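Side-chain contacts in type I site-specific restriction-modification system, R (Restriction) subunit (PDB 3H1T), which probably uses ATP to drive translocation along DNA as the nuclease and motor part of a type I restriction enzyme, here seen as a fragment of the restriction subunit: residues T340-E344 against D345-T349; A566-F570 against D571-E575. All blocks are in the same frame, centred on the assembly; numbering follows the deposited sequence.

Contact 1: T340-E344 against D345-T349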
ATOM      1  N   THR A 340      -7.449   0.375  -4.863  1.00 29.73           N
ATOM      2  CA  THR A 340      -7.438   0.909  -6.215  1.00 30.37           C
ATOM      3  C   THR A 340      -7.992   2.332  -6.195  1.00 28.10           C
ATOM      4  O   THR A 340      -8.901   2.634  -5.425  1.00 26.74           O
ATOM      5  CB  THR A 340      -8.266  -0.005  -7.157  1.00 50.04           C
ATOM      6  OG1 THR A 340      -9.646   0.075  -6.813  1.00 57.66           O
ATOM      7  CG2 THR A 340      -7.841  -1.462  -6.978  1.00 52.68           C
ATOM      8  N   PRO A 341      -7.435   3.233  -7.027  1.00 24.09           N
ATOM      9  CA  PRO A 341      -7.891   4.625  -7.077  1.00 20.37           C
ATOM     10  C   PRO A 341      -9.185   4.767  -7.874  1.00 22.29           C
ATOM     11  O   PRO A 341      -9.643   3.816  -8.490  1.00 23.21           O
ATOM     12  CB  PRO A 341      -6.729   5.329  -7.746  1.00 21.08           C
ATOM     13  CG  PRO A 341      -6.334   4.335  -8.784  1.00 20.31           C
ATOM     14  CD  PRO A 341      -6.335   3.019  -7.988  1.00 21.59           C
ATOM     15  N   LEU A 342      -9.778   5.957  -7.852  1.00 28.52           N
ATOM     16  CA  LEU A 342     -11.021   6.208  -8.573  1.00 28.90           C
ATOM     17  C   LEU A 342     -10.825   5.978 -10.064  1.00 31.63           C
ATOM     18  O   LEU A 342     -10.078   6.706 -10.714  1.00 30.84           O
ATOM     19  CB  LEU A 342     -11.487   7.650  -8.371  1.00 26.88           C
ATOM     20  CG  LEU A 342     -12.987   7.935  -8.565  1.00 25.40           C
ATOM     21  CD1 LEU A 342     -13.171   9.417  -8.770  1.00 23.67           C
ATOM     22  CD2 LEU A 342     -13.545   7.177  -9.766  1.00 24.52           C
ATOM     23  N   ARG A 343     -11.509   4.972 -10.599  1.00 41.23           N
ATOM     24  CA  ARG A 343     -11.427   4.647 -12.020  1.00 41.87           C
ATOM     25  C   ARG A 343     -12.844   4.340 -12.528  1.00 43.39           C
ATOM     26  O   ARG A 343     -13.818   4.778 -11.918  1.00 46.66           O
ATOM     27  CB  ARG A 343     -10.472   3.467 -12.240  1.00 29.50           C
ATOM     28  CG  ARG A 343      -9.000   3.762 -11.862  1.00 27.24           C
ATOM     29  CD  ARG A 343      -8.404   4.838 -12.770  1.00 26.16           C
ATOM     30  NE  ARG A 343      -6.968   5.055 -12.594  1.00 22.42           N
ATOM     31  CZ  ARG A 343      -6.440   6.015 -11.835  1.00 26.45           C
ATOM     32  NH1 ARG A 343      -7.226   6.857 -11.174  1.00 23.60           N
ATOM     33  NH2 ARG A 343      -5.123   6.133 -11.734  1.00 22.73           N
ATOM     34  N   GLU A 344     -12.991   3.580 -13.605  1.00 34.14           N
ATOM     35  CA  GLU A 344     -14.322   3.305 -14.152  1.00 35.86           C
ATOM     36  C   GLU A 344     -15.258   2.348 -13.422  1.00 37.44           C
ATOM     37  O   GLU A 344     -16.480   2.566 -13.407  1.00 35.73           O
ATOM     38  CB  GLU A 344     -14.196   2.853 -15.598  1.00 57.88           C
ATOM     39  CG  GLU A 344     -13.648   3.930 -16.509  1.00 62.08           C
ATOM     40  CD  GLU A 344     -13.778   3.579 -17.969  1.00 64.84           C
ATOM     41  OE1 GLU A 344     -13.219   2.540 -18.391  1.00 65.70           O
ATOM     42  OE2 GLU A 344     -14.446   4.353 -18.689  1.00 65.33           O
ATOM     43  N   ASP A 345     -14.720   1.289 -12.829  1.00 41.43           N
ATOM     44  CA  ASP A 345     -15.539   0.303 -12.117  1.00 38.72           C
ATOM     45  C   ASP A 345     -15.710   0.687 -10.644  1.00 37.44           C
ATOM     46  O   ASP A 345     -16.566   0.161  -9.931  1.00 38.45           O
ATOM     47  CB  ASP A 345     -14.842  -1.065 -12.240  1.00 44.65           C
ATOM     48  CG  ASP A 345     -13.479  -1.099 -11.529  1.00 46.57           C
ATOM     49  OD1 ASP A 345     -12.793  -0.050 -11.491  1.00 45.27           O
ATOM     50  OD2 ASP A 345     -13.093  -2.177 -11.023  1.00 50.10           O
ATOM     51  N   ASN A 346     -14.913   1.663 -10.234  1.00 41.05           N
ATOM     52  CA  ASN A 346     -14.788   2.177  -8.868  1.00 40.03           C
ATOM     53  C   ASN A 346     -15.687   3.276  -8.279  1.00 38.08           C
ATOM     54  O   ASN A 346     -15.787   3.391  -7.046  1.00 37.75           O
ATOM     55  CB  ASN A 346     -13.331   2.643  -8.701  1.00 32.34           C
ATOM     56  CG  ASN A 346     -12.550   1.755  -7.770  1.00 33.04           C
ATOM     57  OD1 ASN A 346     -13.000   0.650  -7.436  1.00 36.92           O
ATOM     58  ND2 ASN A 346     -11.375   2.209  -7.353  1.00 30.07           N
ATOM     59  N   ARG A 347     -16.294   4.103  -9.122  1.00 31.45           N
ATOM     60  CA  ARG A 347     -17.107   5.246  -8.676  1.00 29.22           C
ATOM     61  C   ARG A 347     -18.046   5.182  -7.456  1.00 29.50           C
ATOM     62  O   ARG A 347     -18.026   6.114  -6.623  1.00 28.51           O
ATOM     63  CB  ARG A 347     -17.845   5.779  -9.879  1.00 29.81           C
ATOM     64  CG  ARG A 347     -16.901   5.895 -11.062  1.00 29.00           C
ATOM     65  CD  ARG A 347     -17.258   7.062 -11.916  1.00 31.35           C
ATOM     66  NE  ARG A 347     -16.825   6.869 -13.296  1.00 36.99           N
ATOM     67  CZ  ARG A 347     -15.616   7.171 -13.772  1.00 39.74           C
ATOM     68  NH1 ARG A 347     -14.673   7.689 -12.984  1.00 39.69           N
ATOM     69  NH2 ARG A 347     -15.361   6.982 -15.061  1.00 39.26           N
ATOM     70  N   ASP A 348     -18.853   4.127  -7.320  1.00 33.74           N
ATOM     71  CA  ASP A 348     -19.751   4.082  -6.158  1.00 35.32           C
ATOM     72  C   ASP A 348     -19.011   4.135  -4.819  1.00 34.44           C
ATOM     73  O   ASP A 348     -19.532   4.661  -3.822  1.00 35.43           O
ATOM     74  CB  ASP A 348     -20.660   2.854  -6.208  1.00 35.93           C
ATOM     75  CG  ASP A 348     -21.753   2.982  -7.261  1.00 38.13           C
ATOM     76  OD1 ASP A 348     -21.910   4.096  -7.822  1.00 39.09           O
ATOM     77  OD2 ASP A 348     -22.462   1.975  -7.511  1.00 38.20           O
ATOM     78  N   THR A 349     -17.802   3.596  -4.786  1.00 35.00           N
ATOM     79  CA  THR A 349     -17.030   3.633  -3.564  1.00 34.66           C
ATOM     80  C   THR A 349     -16.627   5.051  -3.227  1.00 31.57           C
ATOM     81  O   THR A 349     -16.747   5.473  -2.081  1.00 33.24           O
ATOM     82  CB  THR A 349     -15.775   2.772  -3.683  1.00 45.39           C
ATOM     83  OG1 THR A 349     -16.160   1.402  -3.558  1.00 49.55           O
ATOM     84  CG2 THR A 349     -14.777   3.119  -2.579  1.00 46.81           C
TER
HETATM   85  O   HOH W   1     -17.645   4.465 -14.860  1.00 40.06           O
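The side-chain amide of Asn346 reaches back round a turn to Thr340 and Pro341, just past strand 333-338 of the first RecA-like domain, where Thr340 ends the Thr-Ala-Thr sequence that marks motif III of superfamily 2 helicases. All the direct hydrogen bonds between 340-344 and 345-349 come from one nitrogen. Asn346 ND2 donates to Thr340 OG1 at 2.8 Å with an N-H...O angle of 139°, and to Pro341 O at 2.6 Å. That second bond arrives 60° out of the carbonyl plane, and both acceptors are tilted from the amide plane. A third, weak bond joins Asn346 ND2 to Thr340 O at 3.2 Å. An unstaggered chi1 of -110° turns the Asn346 amide back toward these three oxygens of the turn.

Beside these bonds the aliphatic and guanidinium groups pack. Leu342 and Arg347 cross at about a right angle, Leu342 CD2 lying 3.4 Å from Arg347 NH1. Arg343 O sits 3.2 Å above the guanidinium plane of Arg347, toward its rim, too poorly angled for a hydrogen bond. Glu344 runs alongside Arg347, pointing the same way, yet Glu344 OE2 stays 4.6 Å from Arg347 NH2, beyond a salt bridge. A water bridges the two segments, donating to Glu344 O at 2.7 Å and accepting from Arg347 NE at 3.0 Å.

Within the turn, Arg343 NH1 donates to Leu342 O, while Pro341 CG lies over the centre of the Arg343 guanidinium face. Farther out, Arg343 has Asp567 as its charged partner. Ser531 OG of helix 530-537 bonds to Asp345 OD2 and weakly to Thr340 OG1, the same hydroxyl oxygen that accepts from Asn346 ND2.

Contact 2: A566-F570 against D571-E575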
ATOM      1  N   ALA A 566      -3.559   0.026 -18.638  1.00 39.02           N
ATOM      2  CA  ALA A 566      -2.355   0.800 -18.375  1.00 39.01           C
ATOM      3  C   ALA A 566      -2.746   2.001 -17.512  1.00 39.40           C
ATOM      4  O   ALA A 566      -3.712   2.707 -17.807  1.00 37.89           O
ATOM      5  CB  ALA A 566      -1.735   1.267 -19.687  1.00 31.48           C
ATOM      6  N   ASP A 567      -1.986   2.234 -16.448  1.00 34.98           N
ATOM      7  CA  ASP A 567      -2.298   3.321 -15.524  1.00 34.49           C
ATOM      8  C   ASP A 567      -1.003   3.881 -14.937  1.00 34.59           C
ATOM      9  O   ASP A 567      -0.596   3.509 -13.842  1.00 35.84           O
ATOM     10  CB  ASP A 567      -3.184   2.770 -14.405  1.00 32.36           C
ATOM     11  CG  ASP A 567      -3.749   3.850 -13.520  1.00 33.01           C
ATOM     12  OD1 ASP A 567      -3.282   5.000 -13.630  1.00 32.97           O
ATOM     13  OD2 ASP A 567      -4.653   3.548 -12.709  1.00 31.82           O
ATOM     14  N   PRO A 568      -0.344   4.794 -15.659  1.00 33.78           N
ATOM     15  CA  PRO A 568       0.914   5.399 -15.211  1.00 32.18           C
ATOM     16  C   PRO A 568       0.797   6.269 -13.956  1.00 31.69           C
ATOM     17  O   PRO A 568       1.732   6.361 -13.160  1.00 29.75           O
ATOM     18  CB  PRO A 568       1.354   6.196 -16.437  1.00 31.18           C
ATOM     19  CG  PRO A 568       0.694   5.467 -17.573  1.00 32.74           C
ATOM     20  CD  PRO A 568      -0.667   5.247 -17.019  1.00 31.25           C
ATOM     21  N   ASP A 569      -0.355   6.897 -13.773  1.00 33.38           N
ATOM     22  CA  ASP A 569      -0.556   7.754 -12.613  1.00 32.26           C
ATOM     23  C   ASP A 569      -0.472   6.971 -11.316  1.00 30.07           C
ATOM     24  O   ASP A 569       0.200   7.390 -10.385  1.00 31.52           O
ATOM     25  CB  ASP A 569      -1.897   8.481 -12.707  1.00 35.64           C
ATOM     26  CG  ASP A 569      -1.912   9.526 -13.805  1.00 39.56           C
ATOM     27  OD1 ASP A 569      -0.817   9.924 -14.256  1.00 42.81           O
ATOM     28  OD2 ASP A 569      -3.004   9.969 -14.221  1.00 40.65           O
ATOM     29  N   PHE A 570      -1.139   5.827 -11.255  1.00 34.68           N
ATOM     30  CA  PHE A 570      -1.111   5.013 -10.055  1.00 33.30           C
ATOM     31  C   PHE A 570       0.027   3.992 -10.061  1.00 34.86           C
ATOM     32  O   PHE A 570       0.611   3.700  -9.007  1.00 35.59           O
ATOM     33  CB  PHE A 570      -2.447   4.282  -9.870  1.00 24.08           C
ATOM     34  CG  PHE A 570      -2.632   3.701  -8.498  1.00 23.23           C
ATOM     35  CD1 PHE A 570      -3.025   4.511  -7.434  1.00 20.38           C
ATOM     36  CD2 PHE A 570      -2.382   2.358  -8.261  1.00 24.32           C
ATOM     37  CE1 PHE A 570      -3.162   3.992  -6.165  1.00 20.88           C
ATOM     38  CE2 PHE A 570      -2.520   1.829  -6.984  1.00 23.41           C
ATOM     39  CZ  PHE A 570      -2.910   2.652  -5.938  1.00 24.15           C
ATOM     40  N   ASP A 571       0.362   3.462 -11.236  1.00 31.00           N
ATOM     41  CA  ASP A 571       1.410   2.447 -11.320  1.00 32.77           C
ATOM     42  C   ASP A 571       2.772   2.912 -11.808  1.00 33.13           C
ATOM     43  O   ASP A 571       3.758   2.216 -11.590  1.00 34.36           O
ATOM     44  CB  ASP A 571       0.990   1.286 -12.233  1.00 36.01           C
ATOM     45  CG  ASP A 571      -0.476   0.938 -12.113  1.00 39.48           C
ATOM     46  OD1 ASP A 571      -1.041   1.079 -10.995  1.00 40.69           O
ATOM     47  OD2 ASP A 571      -1.057   0.512 -13.139  1.00 42.19           O
ATOM     48  N   GLY A 572       2.839   4.075 -12.450  1.00 34.35           N
ATOM     49  CA  GLY A 572       4.112   4.512 -12.993  1.00 34.71           C
ATOM     50  C   GLY A 572       4.308   3.655 -14.237  1.00 34.70           C
ATOM     51  O   GLY A 572       3.420   2.876 -14.573  1.00 35.22           O
ATOM     52  N   TYR A 573       5.437   3.781 -14.928  1.00 40.53           N
ATOM     53  CA  TYR A 573       5.693   2.983 -16.131  1.00 41.58           C
ATOM     54  C   TYR A 573       6.549   1.786 -15.751  1.00 41.15           C
ATOM     55  O   TYR A 573       7.241   1.802 -14.731  1.00 41.19           O
ATOM     56  CB  TYR A 573       6.418   3.809 -17.213  1.00 41.71           C
ATOM     57  CG  TYR A 573       5.630   5.005 -17.716  1.00 44.31           C
ATOM     58  CD1 TYR A 573       5.742   6.256 -17.104  1.00 46.14           C
ATOM     59  CD2 TYR A 573       4.725   4.873 -18.771  1.00 45.94           C
ATOM     60  CE1 TYR A 573       4.973   7.343 -17.528  1.00 45.73           C
ATOM     61  CE2 TYR A 573       3.948   5.952 -19.196  1.00 46.63           C
ATOM     62  CZ  TYR A 573       4.077   7.180 -18.566  1.00 47.70           C
ATOM     63  OH  TYR A 573       3.294   8.231 -18.966  1.00 49.55           O
ATOM     64  N   PRO A 574       6.505   0.715 -16.552  1.00 37.15           N
ATOM     65  CA  PRO A 574       7.344  -0.420 -16.165  1.00 37.45           C
ATOM     66  C   PRO A 574       8.792  -0.201 -16.594  1.00 39.14           C
ATOM     67  O   PRO A 574       9.064   0.580 -17.506  1.00 39.63           O
ATOM     68  CB  PRO A 574       6.686  -1.586 -16.888  1.00 36.91           C
ATOM     69  CG  PRO A 574       6.241  -0.954 -18.150  1.00 36.80           C
ATOM     70  CD  PRO A 574       5.608   0.344 -17.664  1.00 36.97           C
ATOM     71  N   GLU A 575       9.718  -0.874 -15.920  1.00 42.40           N
ATOM     72  CA  GLU A 575      11.128  -0.749 -16.242  1.00 43.89           C
ATOM     73  C   GLU A 575      11.326  -1.140 -17.694  1.00 44.54           C
ATOM     74  O   GLU A 575      11.877  -0.378 -18.478  1.00 46.04           O
ATOM     75  CB  GLU A 575      11.953  -1.651 -15.329  1.00 61.88           C
ATOM     76  CG  GLU A 575      11.617  -1.498 -13.847  1.00 65.11           C
ATOM     77  CD  GLU A 575      12.134  -0.208 -13.234  1.00 68.57           C
ATOM     78  OE1 GLU A 575      13.362   0.020 -13.296  1.00 67.47           O
ATOM     79  OE2 GLU A 575      11.321   0.563 -12.674  1.00 67.18           O
TER
HETATM   80  O   HOH W   2       0.170   0.103 -15.772  1.00 34.59           O
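Backbone bonds define the single helical turn 568-571, which leads into strand 576-582 of the mixed sheet of the second RecA-like domain: Asp571 N donates to Asp567 O at 2.8 Å, and Gly572 N to Pro568 O at 2.6 Å. Both span four residues, as in an alpha-helix. Asp567 occupies the N-cap, where its OD1 accepts a weak but fairly straight bond from Phe570 N (3.3 Å, 168°); CG of Asp567, trans to its own nitrogen, carries the carboxylate over the first turn. Gly572, the first residue past the helix, has positive phi, which favours glycine.

Apolar contact comes from Pro568, whose CB sits over one face of the Tyr573 ring, offset toward the rim. This CH-pi interaction has Pro568 CB 3.9 Å from the centroid of the Tyr573 ring, 23° off the normal, and the closest ring atom is Tyr573 CZ, 3.6 Å from Pro568 CB.

The carboxylate of Asp571 makes contacts of a different kind. Its OD1 approaches the edge of the Phe570 ring in plane, 3.3 Å from Phe570 CD2, with carboxylate and ring 85° apart. Its OD2 lies 3.1 Å from Asp567 O, two acceptors side by side. A water donates to Asp571 OD2 and accepts from Asp567 N, linking the two aspartates.

Asp567 OD2 and Asp571 OD1, 4.7 Å apart, both form salt bridges with Lys534 NZ, and Arg343 is a second positive partner of Asp567. These positive charges would be expected to offset the repulsion between the two carboxylates and to keep both aspartates ionised.

Contact 1 comes first along the chain and closes the turn between strand 333-338 of the parallel sheet and helix 347-352. More than 200 residues later, contact 2 closes the turn between the short helix 568-571 and strand 576-582 of the mixed eight-stranded sheet. The two follow in series, neither nested nor crossed, with centres about 17 Å apart. In space they meet directly: Arg343 NE lies 2.8 Å from Asp567 OD2 in a salt bridge, and Pro341 CG packs 3.6 Å from Phe570 CD1. Helix 530-537 joins both, through Ser531 to contact 1 and Lys534 to contact 2. Together they tie the first RecA-like domain to elements of the second.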